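Local structure of UPF0255 protein frsA (Vibrio vulnificus, 4I4C) at residues A[40-53]-A[308-320]. The protein probably hydrolyses carboxylic esters, as a member of the FrsA family within the alpha/beta-hydrolase clan. Numbering follows the deposited sequence.
Sequences IKEKNGFSWYRNLR and KLQQMPKMYLDVL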
ATOM      1  N   ILE A  40     -21.477   8.716 -11.714  1.00 18.51           N
ATOM      2  CA  ILE A  40     -20.817   8.504 -10.432  1.00 20.64           C
ATOM      3  C   ILE A  40     -20.450   9.831  -9.758  1.00 21.93           C
ATOM      4  O   ILE A  40     -20.794  10.058  -8.588  1.00 17.77           O
ATOM      5  CB  ILE A  40     -19.544   7.634 -10.623  1.00 19.81           C
ATOM      6  CG1 ILE A  40     -19.925   6.220 -11.084  1.00 22.74           C
ATOM      7  CG2 ILE A  40     -18.696   7.607  -9.342  1.00 16.96           C
ATOM      8  CD1 ILE A  40     -18.744   5.427 -11.657  1.00 22.17           C
ATOM      9  N   LYS A  41     -19.765  10.701 -10.508  1.00 18.75           N
ATOM     10  CA  LYS A  41     -19.345  12.011 -10.013  1.00 21.23           C
ATOM     11  C   LYS A  41     -20.532  12.869  -9.586  1.00 19.00           C
ATOM     12  O   LYS A  41     -20.507  13.487  -8.532  1.00 15.60           O
ATOM     13  CB  LYS A  41     -18.507  12.759 -11.056  1.00 30.52           C
ATOM     14  CG  LYS A  41     -18.235  14.229 -10.697  1.00 36.17           C
ATOM     15  CD  LYS A  41     -17.163  14.878 -11.584  1.00 38.49           C
ATOM     16  CE  LYS A  41     -17.673  15.191 -12.988  1.00 43.73           C
ATOM     17  NZ  LYS A  41     -18.824  16.138 -12.991  1.00 49.36           N
ATOM     18  N   GLU A  42     -21.575  12.904 -10.405  1.00 22.86           N
ATOM     19  CA  GLU A  42     -22.807  13.594 -10.024  1.00 29.48           C
ATOM     20  C   GLU A  42     -23.456  13.018  -8.757  1.00 30.03           C
ATOM     21  O   GLU A  42     -23.945  13.765  -7.905  1.00 23.68           O
ATOM     22  CB  GLU A  42     -23.822  13.534 -11.159  1.00 35.37           C
ATOM     23  CG  GLU A  42     -23.633  14.588 -12.218  1.00 43.37           C
ATOM     24  CD  GLU A  42     -24.933  15.280 -12.530  1.00 39.70           C
ATOM     25  OE1 GLU A  42     -25.316  16.181 -11.754  1.00 37.03           O
ATOM     26  OE2 GLU A  42     -25.582  14.898 -13.525  1.00 40.43           O
ATOM     27  N   LYS A  43     -23.490  11.692  -8.639  1.00 21.33           N
ATOM     28  CA  LYS A  43     -24.146  11.093  -7.476  1.00 25.52           C
ATOM     29  C   LYS A  43     -23.348  11.287  -6.177  1.00 25.40           C
ATOM     30  O   LYS A  43     -23.929  11.631  -5.142  1.00 24.23           O
ATOM     31  CB  LYS A  43     -24.549   9.621  -7.718  1.00 22.09           C
ATOM     32  CG  LYS A  43     -25.744   9.478  -8.682  1.00 28.04           C
ATOM     33  CD  LYS A  43     -26.249   8.042  -8.861  1.00 26.69           C
ATOM     34  CE  LYS A  43     -25.319   7.217  -9.727  1.00 26.91           C
ATOM     35  NZ  LYS A  43     -25.857   5.842 -10.022  1.00 23.38           N
ATOM     36  N   ASN A  44     -22.028  11.104  -6.218  1.00 18.59           N
ATOM     37  CA  ASN A  44     -21.246  11.251  -4.989  1.00 17.94           C
ATOM     38  C   ASN A  44     -20.870  12.701  -4.595  1.00 27.81           C
ATOM     39  O   ASN A  44     -20.719  13.006  -3.414  1.00 22.92           O
ATOM     40  CB  ASN A  44     -20.058  10.266  -4.926  1.00 23.86           C
ATOM     41  CG  ASN A  44     -18.960  10.583  -5.922  1.00 34.58           C
ATOM     42  OD1 ASN A  44     -18.560  11.739  -6.084  1.00 28.37           O
ATOM     43  ND2 ASN A  44     -18.447   9.543  -6.584  1.00 32.38           N
ATOM     44  N   GLY A  45     -20.754  13.584  -5.582  1.00 25.12           N
ATOM     45  CA  GLY A  45     -20.487  14.990  -5.335  1.00 28.75           C
ATOM     46  C   GLY A  45     -19.207  15.307  -4.578  1.00 22.75           C
ATOM     47  O   GLY A  45     -19.075  16.400  -4.030  1.00 22.48           O
ATOM     48  N   PHE A  46     -18.266  14.364  -4.560  1.00 16.25           N
ATOM     49  CA  PHE A  46     -16.995  14.528  -3.844  1.00 15.31           C
ATOM     50  C   PHE A  46     -16.201  15.756  -4.288  1.00 14.30           C
ATOM     51  O   PHE A  46     -16.245  16.139  -5.463  1.00 17.20           O
ATOM     52  CB  PHE A  46     -16.132  13.273  -3.986  1.00 12.60           C
ATOM     53  CG  PHE A  46     -16.710  12.058  -3.301  1.00 21.02           C
ATOM     54  CD1 PHE A  46     -17.700  12.193  -2.341  1.00 17.53           C
ATOM     55  CD2 PHE A  46     -16.260  10.782  -3.622  1.00 17.51           C
ATOM     56  CE1 PHE A  46     -18.234  11.068  -1.704  1.00 27.73           C
ATOM     57  CE2 PHE A  46     -16.784   9.666  -2.989  1.00 18.27           C
ATOM     58  CZ  PHE A  46     -17.775   9.809  -2.041  1.00 21.29           C
ATOM     59  N   SER A  47     -15.486  16.362  -3.335  1.00 13.34           N
ATOM     60  CA  SER A  47     -14.702  17.595  -3.550  1.00 17.91           C
ATOM     61  C   SER A  47     -13.273  17.309  -3.982  1.00 17.77           C
ATOM     62  O   SER A  47     -12.478  18.233  -4.176  1.00 15.41           O
ATOM     63  CB  SER A  47     -14.640  18.415  -2.243  1.00 17.95           C
ATOM     64  OG  SER A  47     -15.881  19.034  -1.959  1.00 27.83           O
ATOM     65  N   TRP A  48     -12.930  16.027  -4.076  1.00 15.07           N
ATOM     66  CA  TRP A  48     -11.573  15.624  -4.374  1.00 16.58           C
ATOM     67  C   TRP A  48     -11.642  14.503  -5.385  1.00 21.39           C
ATOM     68  O   TRP A  48     -12.568  13.695  -5.338  1.00 20.23           O
ATOM     69  CB  TRP A  48     -10.874  15.113  -3.103  1.00 11.34           C
ATOM     70  CG  TRP A  48     -10.740  16.128  -2.022  1.00 23.10           C
ATOM     71  CD1 TRP A  48     -11.590  16.319  -0.971  1.00 25.18           C
ATOM     72  CD2 TRP A  48      -9.682  17.091  -1.864  1.00 26.54           C
ATOM     73  NE1 TRP A  48     -11.137  17.345  -0.181  1.00 28.43           N
ATOM     74  CE2 TRP A  48      -9.967  17.832  -0.702  1.00 28.51           C
ATOM     75  CE3 TRP A  48      -8.521  17.389  -2.588  1.00 19.94           C
ATOM     76  CZ2 TRP A  48      -9.138  18.858  -0.248  1.00 25.57           C
ATOM     77  CZ3 TRP A  48      -7.694  18.411  -2.134  1.00 15.68           C
ATOM     78  CH2 TRP A  48      -8.011  19.134  -0.977  1.00 23.59           C
ATOM     79  N   TYR A  49     -10.688  14.473  -6.313  1.00 19.74           N
ATOM     80  CA  TYR A  49     -10.545  13.341  -7.241  1.00 14.08           C
ATOM     81  C   TYR A  49      -9.979  12.156  -6.463  1.00 20.70           C
ATOM     82  O   TYR A  49     -10.602  11.085  -6.374  1.00 15.39           O
ATOM     83  CB  TYR A  49      -9.622  13.710  -8.407  1.00 16.02           C
ATOM     84  CG  TYR A  49      -8.950  12.515  -9.051  1.00 17.48           C
ATOM     85  CD1 TYR A  49      -9.670  11.615  -9.825  1.00 20.21           C
ATOM     86  CD2 TYR A  49      -7.585  12.289  -8.876  1.00 20.47           C
ATOM     87  CE1 TYR A  49      -9.037  10.502 -10.409  1.00 23.66           C
ATOM     88  CE2 TYR A  49      -6.954  11.211  -9.456  1.00 16.89           C
ATOM     89  CZ  TYR A  49      -7.674  10.317 -10.213  1.00 15.77           C
ATOM     90  OH  TYR A  49      -7.021   9.238 -10.772  1.00 19.33           O
ATOM     91  N   ARG A  50      -8.805  12.367  -5.873  1.00 17.84           N
ATOM     92  CA  ARG A  50      -8.200  11.364  -5.003  1.00 16.28           C
ATOM     93  C   ARG A  50      -9.067  11.054  -3.793  1.00 14.26           C
ATOM     94  O   ARG A  50      -9.757  11.919  -3.285  1.00 13.44           O
ATOM     95  CB  ARG A  50      -6.834  11.857  -4.527  1.00 15.99           C
ATOM     96  CG  ARG A  50      -5.803  11.843  -5.625  1.00 10.70           C
ATOM     97  CD  ARG A  50      -4.607  12.677  -5.244  1.00 10.88           C
ATOM     98  NE  ARG A  50      -3.616  12.736  -6.323  1.00 12.35           N
ATOM     99  CZ  ARG A  50      -3.611  13.641  -7.304  1.00 16.50           C
ATOM    100  NH1 ARG A  50      -4.576  14.559  -7.391  1.00 14.42           N
ATOM    101  NH2 ARG A  50      -2.653  13.609  -8.218  1.00 18.51           N
ATOM    102  N   ASN A  51      -9.044   9.800  -3.346  1.00 21.19           N
ATOM    103  CA  ASN A  51      -9.551   9.500  -2.021  1.00 19.88           C
ATOM    104  C   ASN A  51      -8.512   9.978  -1.016  1.00 17.53           C
ATOM    105  O   ASN A  51      -7.385   9.493  -0.996  1.00 18.57           O
ATOM    106  CB  ASN A  51      -9.844   8.008  -1.844  1.00 20.05           C
ATOM    107  CG  ASN A  51     -10.439   7.688  -0.476  1.00 25.69           C
ATOM    108  OD1 ASN A  51      -9.847   6.952   0.303  1.00 26.50           O
ATOM    109  ND2 ASN A  51     -11.604   8.264  -0.174  1.00 18.84           N
ATOM    110  N   LEU A  52      -8.893  10.973  -0.226  1.00 16.80           N
ATOM    111  CA  LEU A  52      -8.039  11.542   0.812  1.00 20.60           C
ATOM    112  C   LEU A  52      -7.886  10.583   1.985  1.00 25.34           C
ATOM    113  O   LEU A  52      -8.877  10.104   2.543  1.00 28.02           O
ATOM    114  CB  LEU A  52      -8.656  12.842   1.320  1.00 21.28           C
ATOM    115  CG  LEU A  52      -7.924  14.121   0.974  1.00 27.46           C
ATOM    116  CD1 LEU A  52      -7.591  14.135  -0.498  1.00 20.80           C
ATOM    117  CD2 LEU A  52      -8.777  15.314   1.386  1.00 26.30           C
ATOM    118  N   ARG A  53      -6.639  10.317   2.350  1.00 18.36           N
ATOM    119  CA  ARG A  53      -6.309   9.418   3.451  1.00 15.90           C
ATOM    120  C   ARG A  53      -5.628  10.183   4.601  1.00 17.01           C
ATOM    121  O   ARG A  53      -4.569   9.764   5.082  1.00 13.76           O
ATOM    122  CB  ARG A  53      -5.346   8.347   2.948  1.00 21.57           C
ATOM    123  CG  ARG A  53      -5.760   7.685   1.638  1.00 26.59           C
ATOM    124  CD  ARG A  53      -6.342   6.313   1.873  1.00 35.67           C
ATOM    125  NE  ARG A  53      -7.080   5.827   0.704  1.00 47.59           N
ATOM    126  CZ  ARG A  53      -6.599   4.972  -0.195  1.00 42.18           C
ATOM    127  NH1 ARG A  53      -5.368   4.493  -0.073  1.00 44.53           N
ATOM    128  NH2 ARG A  53      -7.354   4.594  -1.221  1.00 31.45           N
ATOM    129  N   LYS A 308     -21.156  -3.004  -7.627  1.00 30.96           N
ATOM    130  CA  LYS A 308     -20.484  -2.126  -6.669  1.00 31.43           C
ATOM    131  C   LYS A 308     -19.202  -1.555  -7.271  1.00 27.01           C
ATOM    132  O   LYS A 308     -18.840  -0.411  -7.002  1.00 24.05           O
ATOM    133  CB  LYS A 308     -20.168  -2.863  -5.361  1.00 41.40           C
ATOM    134  CG  LYS A 308     -21.392  -3.269  -4.545  1.00 50.92           C
ATOM    135  CD  LYS A 308     -22.094  -2.054  -3.944  1.00 54.60           C
ATOM    136  CE  LYS A 308     -23.410  -2.436  -3.265  1.00 57.71           C
ATOM    137  NZ  LYS A 308     -23.215  -3.316  -2.079  1.00 58.83           N
ATOM    138  N   LEU A 309     -18.520  -2.363  -8.081  1.00 23.29           N
ATOM    139  CA  LEU A 309     -17.296  -1.938  -8.756  1.00 23.92           C
ATOM    140  C   LEU A 309     -17.577  -0.815  -9.754  1.00 21.15           C
ATOM    141  O   LEU A 309     -16.784   0.124  -9.892  1.00 26.78           O
ATOM    142  CB  LEU A 309     -16.619  -3.133  -9.443  1.00 28.13           C
ATOM    143  CG  LEU A 309     -16.086  -4.178  -8.453  1.00 22.57           C
ATOM    144  CD1 LEU A 309     -15.719  -5.477  -9.148  1.00 24.15           C
ATOM    145  CD2 LEU A 309     -14.887  -3.618  -7.710  1.00 16.42           C
ATOM    146  N   GLN A 310     -18.722  -0.907 -10.421  1.00 23.57           N
ATOM    147  CA  GLN A 310     -19.137   0.083 -11.409  1.00 30.19           C
ATOM    148  C   GLN A 310     -19.552   1.423 -10.789  1.00 32.30           C
ATOM    149  O   GLN A 310     -19.782   2.398 -11.503  1.00 40.28           O
ATOM    150  CB  GLN A 310     -20.289  -0.479 -12.237  1.00 25.29           C
ATOM    151  CG  GLN A 310     -19.903  -1.669 -13.096  1.00 26.57           C
ATOM    152  CD  GLN A 310     -21.111  -2.330 -13.729  1.00 36.92           C
ATOM    153  OE1 GLN A 310     -22.136  -1.681 -13.937  1.00 32.15           O
ATOM    154  NE2 GLN A 310     -21.000  -3.632 -14.034  1.00 33.41           N
ATOM    155  N   GLN A 311     -19.657   1.463  -9.464  1.00 29.51           N
ATOM    156  CA  GLN A 311     -20.129   2.657  -8.773  1.00 31.18           C
ATOM    157  C   GLN A 311     -19.035   3.323  -7.938  1.00 25.51           C
ATOM    158  O   GLN A 311     -19.280   4.326  -7.288  1.00 28.29           O
ATOM    159  CB  GLN A 311     -21.356   2.331  -7.909  1.00 32.32           C
ATOM    160  CG  GLN A 311     -22.610   2.063  -8.727  1.00 43.51           C
ATOM    161  CD  GLN A 311     -22.810   3.092  -9.838  1.00 55.64           C
ATOM    162  OE1 GLN A 311     -23.004   4.282  -9.576  1.00 63.80           O
ATOM    163  NE2 GLN A 311     -22.750   2.635 -11.084  1.00 53.72           N
ATOM    164  N   MET A 312     -17.837   2.740  -7.971  1.00 23.13           N
ATOM    165  CA  MET A 312     -16.647   3.271  -7.309  1.00 26.58           C
ATOM    166  C   MET A 312     -16.171   4.609  -7.878  1.00 16.59           C
ATOM    167  O   MET A 312     -16.279   4.840  -9.078  1.00 16.42           O
ATOM    168  CB  MET A 312     -15.501   2.280  -7.472  1.00 31.21           C
ATOM    169  CG  MET A 312     -15.657   1.033  -6.671  1.00 38.75           C
ATOM    170  SD  MET A 312     -14.075   0.212  -6.647  1.00 33.66           S
ATOM    171  CE  MET A 312     -13.790  -0.064  -8.403  1.00 34.47           C
ATOM    172  N   PRO A 313     -15.599   5.475  -7.013  1.00 16.42           N
ATOM    173  CA  PRO A 313     -15.019   6.732  -7.494  1.00 24.61           C
ATOM    174  C   PRO A 313     -13.979   6.495  -8.590  1.00 27.12           C
ATOM    175  O   PRO A 313     -13.351   5.440  -8.627  1.00 26.93           O
ATOM    176  CB  PRO A 313     -14.372   7.323  -6.233  1.00 17.82           C
ATOM    177  CG  PRO A 313     -15.248   6.814  -5.124  1.00 29.38           C
ATOM    178  CD  PRO A 313     -15.582   5.390  -5.538  1.00 12.31           C
ATOM    179  N   LYS A 314     -13.811   7.470  -9.475  1.00 26.40           N
ATOM    180  CA  LYS A 314     -12.912   7.326 -10.611  1.00 20.13           C
ATOM    181  C   LYS A 314     -11.478   6.975 -10.219  1.00 12.15           C
ATOM    182  O   LYS A 314     -10.785   6.279 -10.962  1.00 14.96           O
ATOM    183  CB  LYS A 314     -12.919   8.609 -11.447  1.00 17.81           C
ATOM    184  CG  LYS A 314     -12.061   8.512 -12.681  1.00 21.94           C
ATOM    185  CD  LYS A 314     -12.072   9.806 -13.510  1.00 23.75           C
ATOM    186  CE  LYS A 314     -11.176   9.615 -14.734  1.00 17.36           C
ATOM    187  NZ  LYS A 314     -11.168  10.848 -15.573  1.00 35.89           N
ATOM    188  N   MET A 315     -11.023   7.457  -9.059  1.00 17.66           N
ATOM    189  CA  MET A 315      -9.640   7.179  -8.638  1.00 21.52           C
ATOM    190  C   MET A 315      -9.358   5.684  -8.523  1.00 17.13           C
ATOM    191  O   MET A 315      -8.284   5.226  -8.898  1.00 15.77           O
ATOM    192  CB  MET A 315      -9.281   7.851  -7.312  1.00 10.87           C
ATOM    193  CG  MET A 315      -7.763   7.949  -7.117  1.00 11.36           C
ATOM    194  SD  MET A 315      -7.130   7.949  -5.427  1.00 17.14           S
ATOM    195  CE  MET A 315      -7.280   6.212  -5.000  1.00 17.49           C
ATOM    196  N   TYR A 316     -10.326   4.929  -8.022  1.00 12.39           N
ATOM    197  CA  TYR A 316     -10.146   3.471  -7.885  1.00 19.68           C
ATOM    198  C   TYR A 316     -10.114   2.769  -9.239  1.00 21.34           C
ATOM    199  O   TYR A 316      -9.272   1.892  -9.481  1.00 16.38           O
ATOM    200  CB  TYR A 316     -11.200   2.849  -6.943  1.00 11.59           C
ATOM    201  CG  TYR A 316     -11.100   3.396  -5.521  1.00 22.21           C
ATOM    202  CD1 TYR A 316     -10.183   2.861  -4.614  1.00 23.09           C
ATOM    203  CD2 TYR A 316     -11.896   4.462  -5.095  1.00 26.06           C
ATOM    204  CE1 TYR A 316     -10.067   3.363  -3.324  1.00 27.74           C
ATOM    205  CE2 TYR A 316     -11.790   4.970  -3.793  1.00 27.00           C
ATOM    206  CZ  TYR A 316     -10.870   4.410  -2.917  1.00 30.99           C
ATOM    207  OH  TYR A 316     -10.740   4.890  -1.629  1.00 38.40           O
ATOM    208  N   LEU A 317     -11.031   3.155 -10.118  1.00 21.55           N
ATOM    209  CA  LEU A 317     -11.061   2.603 -11.462  1.00 16.22           C
ATOM    210  C   LEU A 317      -9.783   2.983 -12.233  1.00 21.95           C
ATOM    211  O   LEU A 317      -9.260   2.173 -12.996  1.00 19.60           O
ATOM    212  CB  LEU A 317     -12.326   3.064 -12.189  1.00 22.85           C
ATOM    213  CG  LEU A 317     -13.630   2.523 -11.579  1.00 21.59           C
ATOM    214  CD1 LEU A 317     -14.848   3.269 -12.134  1.00 22.46           C
ATOM    215  CD2 LEU A 317     -13.757   1.024 -11.842  1.00 16.89           C
ATOM    216  N   ASP A 318      -9.265   4.194 -12.004  1.00 12.83           N
ATOM    217  CA  ASP A 318      -8.014   4.622 -12.643  1.00 12.96           C
ATOM    218  C   ASP A 318      -6.838   3.761 -12.160  1.00 18.48           C
ATOM    219  O   ASP A 318      -6.023   3.289 -12.959  1.00 20.20           O
ATOM    220  CB  ASP A 318      -7.702   6.104 -12.365  1.00 12.64           C
ATOM    221  CG  ASP A 318      -8.628   7.096 -13.111  1.00 23.59           C
ATOM    222  OD1 ASP A 318      -9.440   6.708 -13.989  1.00 18.48           O
ATOM    223  OD2 ASP A 318      -8.504   8.308 -12.821  1.00 23.71           O
ATOM    224  N   VAL A 319      -6.737   3.565 -10.848  1.00 17.40           N
ATOM    225  CA  VAL A 319      -5.703   2.687 -10.302  1.00 20.39           C
ATOM    226  C   VAL A 319      -5.796   1.257 -10.870  1.00 19.65           C
ATOM    227  O   VAL A 319      -4.779   0.656 -11.228  1.00 17.28           O
ATOM    228  CB  VAL A 319      -5.759   2.624  -8.763  1.00 21.52           C
ATOM    229  CG1 VAL A 319      -4.909   1.466  -8.234  1.00 19.52           C
ATOM    230  CG2 VAL A 319      -5.299   3.935  -8.169  1.00 16.56           C
ATOM    231  N   LEU A 320      -7.013   0.730 -10.952  1.00 16.75           N
ATOM    232  CA  LEU A 320      -7.232  -0.610 -11.480  1.00 19.94           C
ATOM    233  C   LEU A 320      -6.814  -0.733 -12.950  1.00 25.39           C
ATOM    234  O   LEU A 320      -6.119  -1.682 -13.327  1.00 21.14           O
ATOM    235  CB  LEU A 320      -8.683  -1.038 -11.271  1.00 22.16           C
ATOM    236  CG  LEU A 320      -9.005  -1.304  -9.798  1.00 13.12           C
ATOM    237  CD1 LEU A 320     -10.479  -1.489  -9.608  1.00 22.59           C
ATOM    238  CD2 LEU A 320      -8.231  -2.530  -9.323  1.00 20.38           C
TER
HETATM  239  O   HOH W   1     -18.875   6.729  -5.759  1.00 27.38           O
HETATM  240  O   HOH W   2     -12.309   9.740  -8.028  1.00 25.43           O
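Tyr49 lays one face of its ring against Met315, whose CG lies 3.9 Å from Tyr49 CZ, the two side chains meeting at about a right angle. With CG anti to the backbone N, the ring reaches along helix 314-323, and its OH donates a 2.7 Å hydrogen bond to Asp318 OD2. The anti lone pair of that oxygen is used. Tyrosine suits the place because one group supplies both a flat apolar surface and a polar end. The other carboxylate oxygen, OD1, bonds to Tyr29, so two phenols grip buried Asp318.

Long and flexible, Met315 has its sulfur placed at the backbone of 50-51 by its first two torsions (chi1 -161°, chi2 -151°), and there Asn51 N gives SD a weak hydrogen bond of 3.4 Å; the bend at chi3 (76°) swings CE toward Arg53 NH2. A water bridges Tyr49 O and Met315 N, satisfying an amide in the first turn of the helix that has Pro313 at its N-cap position.

Farther along, Tyr316 OH sits at the edge of the Arg53 guanidinium and takes a weak bond from NH2. Arg53 is steadied by a nearly straight NE bond to Asn51 OD1, 3.0 Å long, and by a salt bridge to Asp203.

At the other end, branched Ile40 fits against the turn 309-312: CD1 comes within 3.2 Å of Gln310 O, and CG2 faces Gln311 O. A second water links Asn44 ND2 to Gln311 O, while Asn44 OD1 accepts from Phe46 N in an Asx turn just past the helix. The Phe46 ring edge meets Pro313 CG at 3.9 Å.

Helix 31-44 and its following loop thus clasp segment 308-320, inserted between sheet strands 291-295 and 358-363 of the alpha/beta-hydrolase fold, and Met312 of this segment lines the pocket that holds hexanoic acid.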